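Local coordinates for fatty acid-binding protein homolog 1 (Echinococcus granulosus, PDB 1O8V) that binds fatty acids such as palmitate inside a beta-barrel and has been implicated in the acquisition, storage and transport of lipids, at residues E3-T8 against G91-E96. Numbering follows the deposited sequence.
Sequences EAFLGT and GVMKHE
A Met-aromatic contact between F5 and M93 joins the segment leading into strand 7-15 to the start of strand 92-98, and it shows how one aromatic ring can bridge backbones that form no hydrogen bond with each other. The methyl end of M93 does the touching: CE lies over one face of the F5 ring, 4.0 Å from the ring centroid and 22° off the normal. Displaced toward the CG side, CE of M93 is 3.7 Å from CG of F5. The sulfur stands farther back above the same face, SD of M93 being 5.4 Å from the centroid of the F5 ring, so the close approach is a CH-pi contact. M93 reaches out from its strand with chi1 at -175° and an extended chi2, then turns at chi3 (-45°), which brings CE over the ring. CB of M93 comes to 3.8 Å from CZ of F5, so along this face the two side chains run in opposite senses. The fold is the antiparallel beta-barrel of the fatty-acid-binding proteins, in which strands 7-15 and 92-98 are not paired. F5 also packs on R108 and V110 of strand 103-111, and M93 on R108, a residue that binds hexadecanoate; the side chain of M93 is about 8 Å, nearest atoms, from the bound palmitic acid. Near the plane of the ring, at its edge, the carbonyl O of G91 meets CZ of F5 at 3.3 Å, and the backbone N of M93 is 3.6 Å from that same CZ.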
ATOM      1  N   GLU A   3      -9.067  13.071   0.992  1.00 16.61           N
ATOM      2  CA  GLU A   3      -9.808  13.244   2.241  1.00 16.90           C
ATOM      3  C   GLU A   3     -10.509  11.955   2.685  1.00 15.58           C
ATOM      4  O   GLU A   3     -10.572  11.680   3.886  1.00 14.41           O
ATOM      5  CB  GLU A   3     -10.835  14.385   2.142  1.00 17.62           C
ATOM      6  CG  GLU A   3     -10.226  15.780   2.131  1.00 22.29           C
ATOM      7  CD  GLU A   3      -9.242  16.011   0.991  1.00 27.76           C
ATOM      8  OE1 GLU A   3      -9.614  15.771  -0.188  1.00 30.37           O
ATOM      9  OE2 GLU A   3      -8.079  16.401   1.271  1.00 32.64           O
ATOM     10  N   ALA A   4     -11.008  11.153   1.743  1.00 15.74           N
ATOM     11  CA  ALA A   4     -11.728   9.922   2.070  1.00 14.97           C
ATOM     12  C   ALA A   4     -10.847   8.877   2.760  1.00 14.86           C
ATOM     13  O   ALA A   4     -11.340   8.024   3.496  1.00 15.43           O
ATOM     14  CB  ALA A   4     -12.361   9.332   0.807  1.00 15.82           C
ATOM     15  N   PHE A   5      -9.544   8.978   2.531  1.00 14.01           N
ATOM     16  CA  PHE A   5      -8.592   8.004   3.022  1.00 12.94           C
ATOM     17  C   PHE A   5      -7.977   8.370   4.370  1.00 13.18           C
ATOM     18  O   PHE A   5      -7.318   7.529   4.990  1.00 12.54           O
ATOM     19  CB  PHE A   5      -7.490   7.837   1.966  1.00 12.69           C
ATOM     20  CG  PHE A   5      -8.001   7.344   0.669  1.00 12.24           C
ATOM     21  CD1 PHE A   5      -8.228   5.992   0.476  1.00 10.98           C
ATOM     22  CD2 PHE A   5      -8.317   8.227  -0.360  1.00 12.09           C
ATOM     23  CE1 PHE A   5      -8.728   5.522  -0.714  1.00 11.48           C
ATOM     24  CE2 PHE A   5      -8.829   7.757  -1.547  1.00 12.71           C
ATOM     25  CZ  PHE A   5      -9.034   6.412  -1.730  1.00 11.82           C
ATOM     26  N   LEU A   6      -8.185   9.599   4.840  1.00 12.46           N
ATOM     27  CA  LEU A   6      -7.573  10.066   6.072  1.00 12.78           C
ATOM     28  C   LEU A   6      -8.043   9.278   7.290  1.00 12.88           C
ATOM     29  O   LEU A   6      -9.234   8.970   7.428  1.00 13.84           O
ATOM     30  CB  LEU A   6      -7.823  11.575   6.284  1.00 12.04           C
ATOM     31  CG  LEU A   6      -7.249  12.470   5.167  1.00 14.04           C
ATOM     32  CD1 LEU A   6      -7.537  13.952   5.453  1.00 14.10           C
ATOM     33  CD2 LEU A   6      -5.748  12.246   4.957  1.00 14.83           C
ATOM     34  N   GLY A   7      -7.095   8.939   8.159  1.00 12.09           N
ATOM     35  CA  GLY A   7      -7.392   8.257   9.405  1.00 12.21           C
ATOM     36  C   GLY A   7      -6.583   6.984   9.572  1.00 12.23           C
ATOM     37  O   GLY A   7      -5.549   6.782   8.906  1.00 12.18           O
ATOM     38  N   THR A   8      -7.038   6.147  10.495  1.00 12.46           N
ATOM     39  CA  THR A   8      -6.355   4.915  10.845  1.00 12.28           C
ATOM     40  C   THR A   8      -7.223   3.737  10.409  1.00 11.66           C
ATOM     41  O   THR A   8      -8.439   3.722  10.632  1.00 11.64           O
ATOM     42  CB  THR A   8      -6.107   4.881  12.350  1.00 12.11           C
ATOM     43  OG1 THR A   8      -5.215   5.942  12.691  1.00 14.34           O
ATOM     44  CG2 THR A   8      -5.358   3.587  12.773  1.00 12.42           C
ATOM     45  N   GLY A  91     -12.265   8.871  -7.073  1.00 17.46           N
ATOM     46  CA  GLY A  91     -12.307   8.346  -5.721  1.00 16.83           C
ATOM     47  C   GLY A  91     -11.245   7.321  -5.385  1.00 16.15           C
ATOM     48  O   GLY A  91     -11.122   6.973  -4.227  1.00 16.72           O
ATOM     49  N   VAL A  92     -10.482   6.861  -6.375  1.00 14.23           N
ATOM     50  CA  VAL A  92      -9.552   5.739  -6.211  1.00 13.11           C
ATOM     51  C   VAL A  92      -8.157   6.312  -6.024  1.00 12.06           C
ATOM     52  O   VAL A  92      -7.670   7.097  -6.862  1.00 11.30           O
ATOM     53  CB  VAL A  92      -9.552   4.763  -7.433  1.00 13.71           C
ATOM     54  CG1 VAL A  92      -8.606   3.581  -7.210  1.00 14.23           C
ATOM     55  CG2 VAL A  92     -10.956   4.228  -7.740  1.00 14.72           C
ATOM     56  N   MET A  93      -7.514   5.949  -4.921  1.00  9.92           N
ATOM     57  CA  MET A  93      -6.112   6.273  -4.803  1.00  9.32           C
ATOM     58  C   MET A  93      -5.348   5.290  -5.688  1.00  9.17           C
ATOM     59  O   MET A  93      -5.454   4.083  -5.499  1.00 10.32           O
ATOM     60  CB  MET A  93      -5.653   6.200  -3.353  1.00  9.17           C
ATOM     61  CG  MET A  93      -4.209   6.667  -3.206  1.00  8.63           C
ATOM     62  SD  MET A  93      -3.320   6.240  -1.689  1.00 10.86           S
ATOM     63  CE  MET A  93      -4.571   6.640  -0.510  1.00 11.20           C
ATOM     64  N   LYS A  94      -4.561   5.833  -6.616  1.00  8.40           N
ATOM     65  CA  LYS A  94      -3.758   5.058  -7.543  1.00  8.65           C
ATOM     66  C   LYS A  94      -2.300   5.262  -7.165  1.00  8.21           C
ATOM     67  O   LYS A  94      -1.772   6.370  -7.230  1.00  9.53           O
ATOM     68  CB  LYS A  94      -4.030   5.495  -8.989  1.00  9.30           C
ATOM     69  CG  LYS A  94      -5.452   5.208  -9.458  1.00 12.42           C
ATOM     70  CD  LYS A  94      -5.766   5.917 -10.743  1.00 16.49           C
ATOM     71  CE  LYS A  94      -5.399   5.091 -11.961  1.00 18.81           C
ATOM     72  NZ  LYS A  94      -5.614   5.909 -13.196  1.00 21.22           N
ATOM     73  N   HIS A  95      -1.634   4.178  -6.814  1.00  6.48           N
ATOM     74  CA  HIS A  95      -0.282   4.202  -6.296  1.00  6.82           C
ATOM     75  C   HIS A  95       0.532   3.182  -7.109  1.00  6.70           C
ATOM     76  O   HIS A  95       0.351   1.985  -6.964  1.00  5.32           O
ATOM     77  CB  HIS A  95      -0.359   3.824  -4.820  1.00  7.24           C
ATOM     78  CG  HIS A  95       0.953   3.771  -4.094  1.00  5.36           C
ATOM     79  ND1 HIS A  95       1.014   3.442  -2.755  1.00  6.85           N
ATOM     80  CD2 HIS A  95       2.237   4.010  -4.479  1.00  6.15           C
ATOM     81  CE1 HIS A  95       2.271   3.434  -2.362  1.00  8.10           C
ATOM     82  NE2 HIS A  95       3.031   3.802  -3.372  1.00  7.08           N
ATOM     83  N   GLU A  96       1.407   3.670  -7.994  1.00  6.10           N
ATOM     84  CA  GLU A  96       2.307   2.788  -8.742  1.00  7.12           C
ATOM     85  C   GLU A  96       3.689   2.738  -8.113  1.00  7.12           C
ATOM     86  O   GLU A  96       4.145   3.719  -7.546  1.00  8.50           O
ATOM     87  CB  GLU A  96       2.458   3.203 -10.201  1.00  6.98           C
ATOM     88  CG  GLU A  96       3.131   4.559 -10.355  1.00 10.12           C
ATOM     89  CD  GLU A  96       3.210   5.017 -11.804  1.00  8.48           C
ATOM     90  OE1 GLU A  96       2.210   5.480 -12.399  1.00  9.71           O
ATOM     91  OE2 GLU A  96       4.337   4.928 -12.329  1.00  9.54           O
TER